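Local coordinates for protein adenosine kinase, putative (Trypanosoma brucei, PDB 3OTX) that probably phosphorylates adenosine to AMP with ATP and magnesium, a purine-salvage kinase of the PfkB family, here bound to the bisubstrate-like inhibitor AP5A, at residues P63-Q75 with V100-M112. The protein carries 1 engineered substitution. Sequence-based numbering, arbitrary orientation.
Sequences PGGSGLNVARVAQ and VLKEAAEHEGIVM. With AP5 (bis(adenosine)-5'-pentaphosphate), chain C.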
loop_
_atom_site.group_PDB
_atom_site.type_symbol
_atom_site.label_atom_id
_atom_site.label_comp_id
_atom_site.label_asym_id
_atom_site.label_seq_id
_atom_site.Cartn_x
_atom_site.Cartn_y
_atom_site.Cartn_z
ATOM N N PRO A 63 2.086 -13.143 6.511
ATOM C CA PRO A 63 1.868 -12.540 5.201
ATOM C C PRO A 63 1.899 -11.030 5.292
ATOM O O PRO A 63 1.363 -10.452 6.246
ATOM C CB PRO A 63 0.459 -12.992 4.820
ATOM C CG PRO A 63 0.184 -14.219 5.631
ATOM C CD PRO A 63 1.013 -14.100 6.886
ATOM N N GLY A 64 2.576 -10.416 4.329
ATOM C CA GLY A 64 2.654 -8.954 4.243
ATOM C C GLY A 64 2.516 -8.523 2.814
ATOM O O GLY A 64 1.724 -9.112 2.046
ATOM N N GLY A 65 3.262 -7.473 2.455
ATOM C CA GLY A 65 3.110 -6.806 1.151
ATOM C C GLY A 65 2.107 -5.675 1.322
ATOM O O GLY A 65 1.019 -5.882 1.821
ATOM N N SER A 66 2.486 -4.479 0.894
ATOM C CA SER A 66 1.643 -3.300 1.101
ATOM C C SER A 66 0.240 -3.471 0.540
ATOM O O SER A 66 -0.755 -3.400 1.301
ATOM C CB SER A 66 2.320 -2.072 0.502
ATOM O OG SER A 66 1.462 -0.965 0.634
ATOM N N GLY A 67 0.145 -3.736 -0.754
ATOM C CA GLY A 67 -1.178 -3.888 -1.369
ATOM C C GLY A 67 -1.929 -5.093 -0.839
ATOM O O GLY A 67 -3.146 -5.081 -0.774
ATOM N N LEU A 68 -1.237 -6.176 -0.471
ATOM C CA LEU A 68 -1.969 -7.318 0.032
ATOM C C LEU A 68 -2.553 -6.990 1.421
ATOM O O LEU A 68 -3.698 -7.340 1.735
ATOM C CB LEU A 68 -1.040 -8.544 0.063
ATOM C CG LEU A 68 -1.717 -9.856 0.420
ATOM C CD1 LEU A 68 -2.863 -10.125 -0.591
ATOM C CD2 LEU A 68 -0.661 -10.978 0.341
ATOM N N ASN A 69 -1.794 -6.264 2.248
ATOM C CA ASN A 69 -2.343 -5.729 3.489
ATOM C C ASN A 69 -3.616 -4.879 3.251
ATOM O O ASN A 69 -4.618 -5.038 3.952
ATOM C CB ASN A 69 -1.314 -4.843 4.179
ATOM C CG ASN A 69 -0.147 -5.609 4.741
ATOM O OD1 ASN A 69 -0.212 -6.828 5.020
ATOM N ND2 ASN A 69 0.924 -4.880 4.992
ATOM N N VAL A 70 -3.524 -3.986 2.262
ATOM C CA VAL A 70 -4.631 -3.078 1.935
ATOM C C VAL A 70 -5.844 -3.921 1.535
ATOM O O VAL A 70 -6.965 -3.685 2.008
ATOM C CB VAL A 70 -4.269 -2.095 0.806
ATOM C CG1 VAL A 70 -5.514 -1.338 0.331
ATOM C CG2 VAL A 70 -3.225 -1.082 1.295
ATOM N N ALA A 71 -5.596 -4.912 0.669
ATOM C CA ALA A 71 -6.680 -5.751 0.183
ATOM C C ALA A 71 -7.338 -6.510 1.335
ATOM O O ALA A 71 -8.563 -6.639 1.403
ATOM C CB ALA A 71 -6.138 -6.754 -0.823
ATOM N N ARG A 72 -6.531 -7.001 2.273
ATOM C CA ARG A 72 -7.077 -7.796 3.366
ATOM C C ARG A 72 -7.857 -6.919 4.332
ATOM O O ARG A 72 -8.881 -7.349 4.813
ATOM C CB ARG A 72 -5.969 -8.584 4.113
ATOM C CG ARG A 72 -5.382 -9.710 3.255
ATOM C CD ARG A 72 -4.095 -10.258 3.887
ATOM N NE ARG A 72 -4.423 -11.017 5.065
ATOM C CZ ARG A 72 -3.570 -11.340 6.025
ATOM N NH1 ARG A 72 -2.296 -10.956 5.942
ATOM N NH2 ARG A 72 -3.999 -12.057 7.059
ATOM N N VAL A 73 -7.394 -5.687 4.580
ATOM C CA VAL A 73 -8.146 -4.775 5.451
ATOM C C VAL A 73 -9.459 -4.370 4.776
ATOM O O VAL A 73 -10.515 -4.429 5.430
ATOM C CB VAL A 73 -7.320 -3.549 5.802
ATOM C CG1 VAL A 73 -8.201 -2.508 6.545
ATOM C CG2 VAL A 73 -6.122 -3.979 6.689
ATOM N N ALA A 74 -9.408 -4.069 3.478
ATOM C CA ALA A 74 -10.664 -3.735 2.733
ATOM C C ALA A 74 -11.663 -4.883 2.765
ATOM O O ALA A 74 -12.841 -4.686 3.076
ATOM C CB ALA A 74 -10.337 -3.310 1.288
ATOM N N GLN A 75 -11.166 -6.102 2.540
ATOM C CA GLN A 75 -12.078 -7.257 2.533
ATOM C C GLN A 75 -12.671 -7.496 3.928
ATOM O O GLN A 75 -13.833 -7.872 4.077
ATOM C CB GLN A 75 -11.315 -8.492 2.004
ATOM C CG GLN A 75 -12.193 -9.738 1.706
ATOM C CD GLN A 75 -13.148 -9.518 0.548
ATOM O OE1 GLN A 75 -12.740 -9.200 -0.598
ATOM N NE2 GLN A 75 -14.441 -9.553 0.867
ATOM N N VAL A 100 1.499 -19.825 1.451
ATOM C CA VAL A 100 0.935 -19.134 2.631
ATOM C C VAL A 100 0.327 -17.777 2.297
ATOM O O VAL A 100 -0.768 -17.467 2.785
ATOM C CB VAL A 100 1.983 -19.004 3.778
ATOM C CG1 VAL A 100 1.503 -18.006 4.832
ATOM C CG2 VAL A 100 2.258 -20.386 4.387
ATOM N N LEU A 101 0.979 -16.985 1.452
ATOM C CA LEU A 101 0.442 -15.682 1.076
ATOM C C LEU A 101 -0.867 -15.882 0.337
ATOM O O LEU A 101 -1.876 -15.184 0.590
ATOM C CB LEU A 101 1.422 -14.929 0.180
ATOM C CG LEU A 101 2.734 -14.478 0.838
ATOM C CD1 LEU A 101 3.725 -14.066 -0.232
ATOM C CD2 LEU A 101 2.451 -13.288 1.749
ATOM N N LYS A 102 -0.870 -16.822 -0.583
ATOM C CA LYS A 102 -2.119 -17.079 -1.344
ATOM C C LYS A 102 -3.234 -17.601 -0.443
ATOM O O LYS A 102 -4.400 -17.188 -0.570
ATOM C CB LYS A 102 -1.812 -18.053 -2.481
ATOM C CG LYS A 102 -2.990 -18.407 -3.389
ATOM C CD LYS A 102 -2.439 -19.021 -4.685
ATOM C CE LYS A 102 -3.466 -18.875 -5.798
ATOM N NZ LYS A 102 -4.573 -19.878 -5.684
ATOM N N GLU A 103 -2.891 -18.516 0.466
ATOM C CA GLU A 103 -3.885 -19.131 1.326
ATOM C C GLU A 103 -4.530 -18.140 2.272
ATOM O O GLU A 103 -5.753 -18.151 2.446
ATOM C CB GLU A 103 -3.308 -20.334 2.095
ATOM C CG GLU A 103 -4.414 -20.984 2.909
ATOM C CD GLU A 103 -4.018 -22.232 3.627
ATOM O OE1 GLU A 103 -4.784 -22.635 4.537
ATOM O OE2 GLU A 103 -2.956 -22.829 3.304
ATOM N N ALA A 104 -3.706 -17.322 2.926
ATOM C CA ALA A 104 -4.243 -16.337 3.872
ATOM C C ALA A 104 -5.247 -15.415 3.154
ATOM O O ALA A 104 -6.346 -15.212 3.699
ATOM C CB ALA A 104 -3.095 -15.485 4.473
ATOM N N ALA A 105 -4.876 -14.893 1.965
ATOM C CA ALA A 105 -5.709 -13.956 1.215
ATOM C C ALA A 105 -6.987 -14.685 0.732
ATOM O O ALA A 105 -8.100 -14.176 0.935
ATOM C CB ALA A 105 -4.923 -13.356 0.070
ATOM N N GLU A 106 -6.838 -15.869 0.144
ATOM C CA GLU A 106 -8.024 -16.584 -0.362
ATOM C C GLU A 106 -8.973 -17.009 0.749
ATOM O O GLU A 106 -10.208 -16.959 0.590
ATOM C CB GLU A 106 -7.631 -17.817 -1.201
ATOM C CG GLU A 106 -7.070 -17.417 -2.568
ATOM C CD GLU A 106 -6.703 -18.621 -3.417
ATOM O OE1 GLU A 106 -6.532 -19.746 -2.894
ATOM O OE2 GLU A 106 -6.612 -18.443 -4.644
ATOM N N HIS A 107 -8.424 -17.481 1.870
ATOM C CA HIS A 107 -9.231 -17.801 3.016
ATOM C C HIS A 107 -10.088 -16.594 3.445
ATOM O O HIS A 107 -11.244 -16.810 3.865
ATOM C CB HIS A 107 -8.322 -18.303 4.169
ATOM C CG HIS A 107 -9.066 -18.584 5.427
ATOM N ND1 HIS A 107 -8.910 -17.798 6.548
ATOM C CD2 HIS A 107 -10.008 -19.505 5.729
ATOM C CE1 HIS A 107 -9.702 -18.250 7.499
ATOM N NE2 HIS A 107 -10.380 -19.290 7.035
ATOM N N GLU A 108 -9.523 -15.391 3.376
ATOM C CA GLU A 108 -10.234 -14.145 3.744
ATOM C C GLU A 108 -11.215 -13.658 2.676
ATOM O O GLU A 108 -11.986 -12.734 2.941
ATOM C CB GLU A 108 -9.262 -13.060 4.192
ATOM C CG GLU A 108 -8.652 -13.452 5.542
ATOM C CD GLU A 108 -7.416 -12.694 5.892
ATOM O OE1 GLU A 108 -7.174 -11.647 5.292
ATOM O OE2 GLU A 108 -6.704 -13.156 6.804
ATOM N N GLY A 109 -11.210 -14.283 1.496
ATOM C CA GLY A 109 -12.188 -13.910 0.435
ATOM C C GLY A 109 -11.594 -13.064 -0.686
ATOM O O GLY A 109 -12.334 -12.587 -1.546
ATOM N N ILE A 110 -10.282 -12.863 -0.690
ATOM C CA ILE A 110 -9.645 -12.156 -1.790
ATOM C C ILE A 110 -9.486 -13.106 -2.969
ATOM O O ILE A 110 -9.091 -14.263 -2.787
ATOM C CB ILE A 110 -8.279 -11.581 -1.365
ATOM C CG1 ILE A 110 -8.518 -10.530 -0.254
ATOM C CG2 ILE A 110 -7.506 -10.955 -2.559
ATOM C CD1 ILE A 110 -7.377 -10.332 0.569
ATOM N N VAL A 111 -9.808 -12.629 -4.170
ATOM C CA VAL A 111 -9.494 -13.405 -5.364
ATOM C C VAL A 111 -8.034 -13.120 -5.701
ATOM O O VAL A 111 -7.633 -11.976 -5.901
ATOM C CB VAL A 111 -10.412 -13.026 -6.540
ATOM C CG1 VAL A 111 -10.010 -13.847 -7.785
ATOM C CG2 VAL A 111 -11.861 -13.268 -6.142
ATOM N N MET A 112 -7.224 -14.171 -5.706
ATOM C CA MET A 112 -5.782 -14.024 -5.890
ATOM C C MET A 112 -5.383 -14.385 -7.317
ATOM O O MET A 112 -5.112 -15.535 -7.631
ATOM C CB MET A 112 -5.025 -14.901 -4.866
ATOM C CG MET A 112 -5.116 -14.354 -3.458
ATOM S SD MET A 112 -4.222 -12.804 -3.242
ATOM C CE MET A 112 -2.531 -13.359 -2.890
HETATM P PA AP5 C . 0.292 7.354 9.608
HETATM O O1A AP5 C . 1.342 7.281 10.712
HETATM O O2A AP5 C . 0.183 8.713 8.947
HETATM O O3A AP5 C . 0.536 6.292 8.423
HETATM P PB AP5 C . 1.957 5.842 7.803
HETATM O O1B AP5 C . 3.053 6.817 8.103
HETATM O O2B AP5 C . 1.704 5.505 6.375
HETATM O O3B AP5 C . 2.175 4.515 8.657
HETATM P PG AP5 C . 3.456 3.633 8.995
HETATM O O1G AP5 C . 3.159 2.916 10.276
HETATM O O2G AP5 C . 4.738 4.417 9.176
HETATM O O3G AP5 C . 3.409 2.634 7.808
HETATM P PD AP5 C . 4.392 1.407 7.430
HETATM O O1D AP5 C . 5.542 1.215 8.402
HETATM O O2D AP5 C . 4.706 1.596 5.972
HETATM O O3D AP5 C . 3.406 0.157 7.670
HETATM P PE AP5 C . 2.367 -0.451 6.596
HETATM O O1E AP5 C . 1.717 0.668 5.834
HETATM O O2E AP5 C . 1.458 -1.455 7.302
HETATM O O5F AP5 C . -1.093 6.835 10.230
HETATM C C5F AP5 C . -2.232 6.620 9.397
HETATM C C4F AP5 C . -3.478 6.699 10.246
HETATM O O4F AP5 C . -3.377 5.789 11.349
HETATM C C3F AP5 C . -3.700 8.046 10.929
HETATM O O3F AP5 C . -4.401 8.907 10.066
HETATM C C2F AP5 C . -4.435 7.680 12.186
HETATM O O2F AP5 C . -5.799 7.492 11.904
HETATM C C1F AP5 C . -3.843 6.310 12.533
HETATM N N9A AP5 C . -2.686 6.382 13.471
HETATM C C8A AP5 C . -1.342 6.147 13.163
HETATM N N7A AP5 C . -0.624 6.295 14.310
HETATM C C5A AP5 C . -1.474 6.595 15.321
HETATM C C6A AP5 C . -1.308 6.805 16.672
HETATM N N6A AP5 C . -0.128 6.633 17.273
HETATM N N1A AP5 C . -2.413 7.081 17.441
HETATM C C2A AP5 C . -3.689 7.129 16.903
HETATM N N3A AP5 C . -3.843 6.905 15.551
HETATM C C4A AP5 C . -2.771 6.623 14.785
HETATM O O5J AP5 C . 3.327 -1.242 5.550
HETATM C C5J AP5 C . 4.118 -2.326 6.005
HETATM C C4J AP5 C . 4.193 -3.274 4.820
HETATM O O4J AP5 C . 5.035 -2.732 3.789
HETATM C C3J AP5 C . 4.862 -4.614 5.144
HETATM O O3J AP5 C . 3.834 -5.600 5.234
HETATM C C2J AP5 C . 5.840 -4.855 3.983
HETATM O O2J AP5 C . 5.757 -6.163 3.429
HETATM C C1J AP5 C . 5.397 -3.820 2.978
HETATM N N9B AP5 C . 6.445 -3.441 2.020
HETATM C C8B AP5 C . 7.667 -2.922 2.351
HETATM N N7B AP5 C . 8.352 -2.753 1.190
HETATM C C5B AP5 C . 7.566 -3.158 0.144
HETATM C C6B AP5 C . 7.763 -3.190 -1.242
HETATM N N6B AP5 C . 8.921 -2.864 -1.840
HETATM N N1B AP5 C . 6.735 -3.705 -1.983
HETATM C C2B AP5 C . 5.516 -4.079 -1.467
HETATM N N3B AP5 C . 5.338 -4.089 -0.099
HETATM C C4B AP5 C . 6.351 -3.594 0.675
HETATM O O HOH W 1 -9.444 -9.934 5.083
#
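Helices 66-75 and 100-108 run nearly parallel, 22° apart with axes 10.3 Å from each other, and Pro63 packs beside Leu101 just ahead of the first helix. The Pro63 ring sits on the second helix, its CG 3.7 Å from Ala104 CB, while Leu101 CD2 comes up against its CA and CB. Leu68, with CG swung anti to the backbone N (chi1 -173°), rests CD1 against both Ala105 CB and Met112 CE. Farther along, Ile110 CD1 lies across the Arg72 chain, 3.4 Å from CG, and also touches Ala71. Arg72 bends at chi3 and grips the Glu108 carboxylate side-on: NE to OE1 at 2.8 Å and NH2 to OE2 at 2.9 Å. Both oxygens lie close to the guanidinium plane, and the two flat groups are turned 28° apart. A water donates to both Arg72 O and Glu108 OE1. At the N-terminal end of helix 66-75, the backbone N of Gly65 hydrogen-bonds AP5 O2J (3.0 Å), Ser66 N bonds AP5 N3B, and Asn69 ND2 bonds AP5 O3J. The contact thus backs the adenosine-binding helix of this ribokinase-like fold with an apolar layer, and the two-point salt bridge fixes the rotation of the guanidinium and should offset both charges.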